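Local atomic coordinates of brefeldin A esterase (Bacillus subtilis, PDB entry 1JKM), a protein that probably hydrolyses an ester bond of brefeldin A as a serine hydrolase of the alpha/beta hydrolase family, related to mammalian hormone-sensitive lipase. Residues Leu173-Arg179 / Arg211-Asp216; Glu106-Pro110 / Gly183-Val187. All blocks are in the same frame, centred on the assembly; numbering follows the deposited sequence.

Contact 1: Leu173-Arg179 / Arg211-Asp216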
loop_
_atom_site.group_PDB
_atom_site.type_symbol
_atom_site.label_atom_id
_atom_site.label_comp_id
_atom_site.label_asym_id
_atom_site.label_seq_id
_atom_site.Cartn_x
_atom_site.Cartn_y
_atom_site.Cartn_z
ATOM N N LEU B 173 19.378 33.562 0.875
ATOM C CA LEU B 173 19.769 34.895 1.342
ATOM C C LEU B 173 18.809 35.999 0.954
ATOM O O LEU B 173 18.396 36.815 1.792
ATOM C CB LEU B 173 21.160 35.231 0.787
ATOM C CG LEU B 173 22.302 34.316 1.204
ATOM C CD1 LEU B 173 23.613 34.826 0.616
ATOM C CD2 LEU B 173 22.397 34.188 2.723
ATOM N N TRP B 174 18.286 35.969 -0.279
ATOM C CA TRP B 174 17.236 36.907 -0.643
ATOM C C TRP B 174 16.005 36.848 0.233
ATOM O O TRP B 174 15.377 37.835 0.637
ATOM C CB TRP B 174 16.855 36.680 -2.120
ATOM C CG TRP B 174 15.939 37.746 -2.635
ATOM C CD1 TRP B 174 16.301 38.926 -3.233
ATOM C CD2 TRP B 174 14.507 37.729 -2.601
ATOM N NE1 TRP B 174 15.170 39.641 -3.571
ATOM C CE2 TRP B 174 14.058 38.923 -3.191
ATOM C CE3 TRP B 174 13.560 36.818 -2.124
ATOM C CZ2 TRP B 174 12.705 39.229 -3.314
ATOM C CZ3 TRP B 174 12.219 37.123 -2.249
ATOM C CH2 TRP B 174 11.800 38.321 -2.840
ATOM N N VAL B 175 15.541 35.609 0.489
ATOM C CA VAL B 175 14.353 35.416 1.311
ATOM C C VAL B 175 14.630 35.912 2.725
ATOM O O VAL B 175 13.779 36.560 3.314
ATOM C CB VAL B 175 13.935 33.917 1.327
ATOM C CG1 VAL B 175 12.769 33.672 2.265
ATOM C CG2 VAL B 175 13.565 33.452 -0.075
ATOM N N ASP B 176 15.800 35.619 3.271
ATOM C CA ASP B 176 16.209 36.069 4.584
ATOM C C ASP B 176 16.189 37.602 4.677
ATOM O O ASP B 176 15.536 38.172 5.555
ATOM C CB ASP B 176 17.638 35.573 4.864
ATOM C CG ASP B 176 18.081 36.057 6.236
ATOM O OD1 ASP B 176 17.363 35.811 7.229
ATOM O OD2 ASP B 176 19.147 36.691 6.310
ATOM N N GLU B 177 16.686 38.252 3.610
ATOM C CA GLU B 177 16.633 39.711 3.565
ATOM C C GLU B 177 15.198 40.212 3.500
ATOM O O GLU B 177 14.949 41.348 3.906
ATOM C CB GLU B 177 17.425 40.313 2.409
ATOM C CG GLU B 177 18.842 39.803 2.231
ATOM C CD GLU B 177 19.304 39.897 0.781
ATOM O OE1 GLU B 177 18.720 40.714 0.024
ATOM O OE2 GLU B 177 20.246 39.166 0.386
ATOM N N HIS B 178 14.263 39.434 2.946
ATOM C CA HIS B 178 12.906 39.877 2.723
ATOM C C HIS B 178 11.907 39.232 3.678
ATOM O O HIS B 178 10.698 39.231 3.406
ATOM C CB HIS B 178 12.501 39.655 1.247
ATOM C CG HIS B 178 13.329 40.506 0.326
ATOM N ND1 HIS B 178 14.596 40.146 -0.095
ATOM C CD2 HIS B 178 13.062 41.709 -0.238
ATOM C CE1 HIS B 178 15.073 41.097 -0.879
ATOM N NE2 HIS B 178 14.170 42.048 -0.981
ATOM N N ARG B 179 12.369 38.787 4.848
ATOM C CA ARG B 179 11.416 38.341 5.878
ATOM C C ARG B 179 10.265 39.304 6.111
ATOM O O ARG B 179 9.086 38.903 6.034
ATOM C CB ARG B 179 12.115 37.977 7.180
ATOM C CG ARG B 179 12.993 36.731 7.113
ATOM C CD ARG B 179 13.875 36.590 8.339
ATOM N NE ARG B 179 14.849 35.521 8.249
ATOM C CZ ARG B 179 14.824 34.362 8.909
ATOM N NH1 ARG B 179 13.814 34.139 9.746
ATOM N NH2 ARG B 179 15.794 33.466 8.743
ATOM N N ARG B 211 26.824 33.101 6.840
ATOM C CA ARG B 211 25.432 33.546 6.924
ATOM C C ARG B 211 24.523 32.368 7.315
ATOM O O ARG B 211 23.349 32.355 6.955
ATOM C CB ARG B 211 24.913 34.328 5.733
ATOM C CG ARG B 211 25.147 35.853 5.947
ATOM C CD ARG B 211 24.464 36.742 4.964
ATOM N NE ARG B 211 23.013 36.860 5.079
ATOM C CZ ARG B 211 22.278 37.470 4.145
ATOM N NH1 ARG B 211 22.908 37.994 3.082
ATOM N NH2 ARG B 211 20.952 37.567 4.252
ATOM N N LEU B 212 25.003 31.595 8.285
ATOM C CA LEU B 212 24.194 30.549 8.911
ATOM C C LEU B 212 22.955 31.103 9.600
ATOM O O LEU B 212 21.888 30.448 9.612
ATOM C CB LEU B 212 25.003 29.718 9.885
ATOM C CG LEU B 212 24.947 28.192 9.829
ATOM C CD1 LEU B 212 25.343 27.549 11.138
ATOM C CD2 LEU B 212 23.612 27.672 9.331
ATOM N N ASP B 213 22.957 32.353 10.066
ATOM C CA ASP B 213 21.762 32.963 10.629
ATOM C C ASP B 213 20.585 33.124 9.696
ATOM O O ASP B 213 19.479 33.523 10.097
ATOM C CB ASP B 213 22.150 34.350 11.197
ATOM C CG ASP B 213 22.642 35.227 10.053
ATOM O OD1 ASP B 213 23.796 34.996 9.625
ATOM O OD2 ASP B 213 21.877 36.100 9.601
ATOM N N ALA B 214 20.739 32.945 8.385
ATOM C CA ALA B 214 19.676 33.053 7.420
ATOM C C ALA B 214 18.734 31.821 7.562
ATOM O O ALA B 214 17.616 31.953 7.090
ATOM C CB ALA B 214 20.238 33.084 5.998
ATOM N N ILE B 215 19.193 30.717 8.136
ATOM C CA ILE B 215 18.445 29.452 8.088
ATOM C C ILE B 215 18.089 29.016 9.511
ATOM O O ILE B 215 18.938 28.681 10.327
ATOM C CB ILE B 215 19.300 28.350 7.408
ATOM C CG1 ILE B 215 19.501 28.723 5.927
ATOM C CG2 ILE B 215 18.683 26.958 7.517
ATOM C CD1 ILE B 215 20.681 28.093 5.249
ATOM N N ASP B 216 16.799 28.926 9.804
ATOM C CA ASP B 216 16.260 28.514 11.091
ATOM C C ASP B 216 16.097 26.990 11.231
ATOM O O ASP B 216 16.359 26.489 12.335
ATOM C CB ASP B 216 14.892 29.172 11.312
ATOM C CG ASP B 216 15.005 30.695 11.355
ATOM O OD1 ASP B 216 15.851 31.183 12.135
ATOM O OD2 ASP B 216 14.264 31.377 10.631
HETATM O O HOH W 1 17.980 36.291 9.503
HETATM O O HOH W 2 21.699 36.237 7.130
#
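R211 NH2 bonds D176 OD2 at 2.9 Å, nearly straight (163°) and on the anti lone pair, although the guanidinium and carboxylate planes stand 52° apart. D176 is the centre of a salt-bridge network: its other oxygen, OD1, takes NE of R179, three residues on in the same segment, at 2.7 Å. R179 then reaches across to grip D216 end-on, NH1 and NH2 both meeting OD2; the NH1 bond, 2.9 Å, uses the syn lone pair. With D176 holding NE and D216 the far end, the R179 guanidinium is fixed in rotation, and NH2 adds a weak bond to A214 O. Water links D176 OD2, R211 NE and D213 OD2, bridging two carboxylates that lie 4.3 Å apart at their OD2 atoms.

Van der Waals contacts complete the interface. L173 lays CD2 over the centre of the R211 guanidinium face, 3.6 Å from CZ, and makes the apolar contact with A214, CD2 to CB at 4.1 Å. CG of D176, anti to the backbone N (chi1 179°), lies 3.7 Å from A214 CB.

The contact joins the C-terminal end of helix 163-177 to the loop between helix 194-208 and strand 217-221; R361 pairs with D216 OD1, and V175 packs on strand 184-192.

Contact 2: Glu106-Pro110 / Gly183-Val187; sequences EGVLP and GLSGV
L109 and L184 form a parallel beta bridge, their CA atoms 5.0 Å apart, where strand 109-114 runs beside strand 184-192 in the central sheet of the alpha/beta hydrolase fold. Two backbone bonds define the pairing: L109 N to G183 O, 3.1 Å, and S185 N to L109 O, 2.8 Å and nearly straight at 168°. L109 thus donates to the residue before its bridge partner and accepts from the residue after it, as a parallel ladder requires. L184 CA adds a CA-H...O contact to the same carbonyl oxygen.

The side chain of S185 can be followed outward. Its CB sits 4.2 Å from V108 CG2 and also faces L109 O. Chi1 of 54° places OG between the backbone N and the carbonyl carbon, and this turns the hydroxyl back over the L109-P110 peptide: OG lies 3.2 Å from L109 C and 4.0 Å from P110 CD. P110 N, being a proline nitrogen, has no hydrogen to offer it.

G183 has positive phi (77°) and is the C-prime residue of a Schellman motif ending helix 179-182. V143 of the next strand touches both L109 and L184, while helix 340-359 covers P110 and S185. At the outer end, one water donates to both G107 O and G183 O, 2.7 Å from each.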
loop_
_atom_site.group_PDB
_atom_site.type_symbol
_atom_site.label_atom_id
_atom_site.label_comp_id
_atom_site.label_asym_id
_atom_site.label_seq_id
_atom_site.Cartn_x
_atom_site.Cartn_y
_atom_site.Cartn_z
ATOM N N GLU B 106 -3.927 37.170 6.813
ATOM C CA GLU B 106 -3.000 38.244 7.136
ATOM C C GLU B 106 -2.009 37.780 8.195
ATOM O O GLU B 106 -2.327 36.942 9.038
ATOM C CB GLU B 106 -3.752 39.472 7.653
ATOM C CG GLU B 106 -4.904 39.907 6.755
ATOM C CD GLU B 106 -5.769 40.956 7.432
ATOM O OE1 GLU B 106 -5.194 41.816 8.143
ATOM O OE2 GLU B 106 -7.004 40.905 7.248
ATOM N N GLY B 107 -0.849 38.424 8.214
ATOM C CA GLY B 107 -0.002 38.330 9.412
ATOM C C GLY B 107 1.093 37.303 9.097
ATOM O O GLY B 107 1.112 36.848 7.950
ATOM N N VAL B 108 2.070 37.229 9.991
ATOM C CA VAL B 108 3.340 36.603 9.657
ATOM C C VAL B 108 3.105 35.085 9.725
ATOM O O VAL B 108 2.194 34.669 10.444
ATOM C CB VAL B 108 4.520 37.006 10.556
ATOM C CG1 VAL B 108 5.020 38.415 10.242
ATOM C CG2 VAL B 108 4.200 36.924 12.040
ATOM N N LEU B 109 3.854 34.315 8.951
ATOM C CA LEU B 109 3.603 32.867 8.805
ATOM C C LEU B 109 4.968 32.190 8.684
ATOM O O LEU B 109 5.954 32.858 8.325
ATOM C CB LEU B 109 2.874 32.567 7.536
ATOM C CG LEU B 109 1.413 32.170 7.382
ATOM C CD1 LEU B 109 0.561 32.310 8.622
ATOM C CD2 LEU B 109 0.824 32.936 6.219
ATOM N N PRO B 110 5.044 30.900 9.004
ATOM C CA PRO B 110 6.292 30.196 8.862
ATOM C C PRO B 110 6.700 30.200 7.394
ATOM O O PRO B 110 5.828 30.042 6.525
ATOM C CB PRO B 110 6.016 28.797 9.435
ATOM C CG PRO B 110 4.826 28.985 10.331
ATOM C CD PRO B 110 4.024 30.118 9.757
ATOM N N GLY B 183 6.446 38.582 4.876
ATOM C CA GLY B 183 5.597 38.260 6.015
ATOM C C GLY B 183 5.994 36.899 6.595
ATOM O O GLY B 183 5.122 36.064 6.768
ATOM N N LEU B 184 7.273 36.699 6.882
ATOM C CA LEU B 184 7.733 35.443 7.445
ATOM C C LEU B 184 8.185 35.563 8.895
ATOM O O LEU B 184 9.030 36.387 9.274
ATOM C CB LEU B 184 8.881 34.844 6.648
ATOM C CG LEU B 184 8.768 34.797 5.122
ATOM C CD1 LEU B 184 10.126 34.385 4.557
ATOM C CD2 LEU B 184 7.644 33.870 4.708
ATOM N N SER B 185 7.826 34.530 9.657
ATOM C CA SER B 185 8.306 34.352 11.012
ATOM C C SER B 185 9.424 33.338 11.102
ATOM O O SER B 185 9.994 33.212 12.187
ATOM C CB SER B 185 7.175 33.960 11.973
ATOM O OG SER B 185 6.497 32.813 11.462
ATOM N N GLY B 186 9.744 32.607 10.040
ATOM C CA GLY B 186 10.902 31.699 10.119
ATOM C C GLY B 186 11.279 31.341 8.681
ATOM O O GLY B 186 10.469 31.547 7.777
ATOM N N VAL B 187 12.477 30.799 8.518
ATOM C CA VAL B 187 12.896 30.298 7.222
ATOM C C VAL B 187 13.462 28.892 7.447
ATOM O O VAL B 187 14.533 28.691 8.048
ATOM C CB VAL B 187 13.961 31.184 6.537
ATOM C CG1 VAL B 187 14.462 30.528 5.261
ATOM C CG2 VAL B 187 13.384 32.550 6.157
HETATM O O HOH W 3 2.566 36.202 5.816
#

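From the N terminus, the chain first reaches 106-110, which leads into strand 109-114; strand 143-147 follows, then helix 163-177, whose last turns open contact 1 at 173-179. Contact 2 closes at 183-187 with 72 residues between its segments, and contact 1 closes later, at 211-216, with 31 between. The segments alternate, so the two loops cross rather than nest. Contact 2 ties neighbouring strands within the sheet, whereas contact 1 ties a helix to the approach to strand 217-221. Their centres are 13 Å apart and they meet directly: D216 OD2 lies 2.8 Å from V187 N, a probable hydrogen bond, and V175 CG1 packs 3.6 Å from L184 CD1.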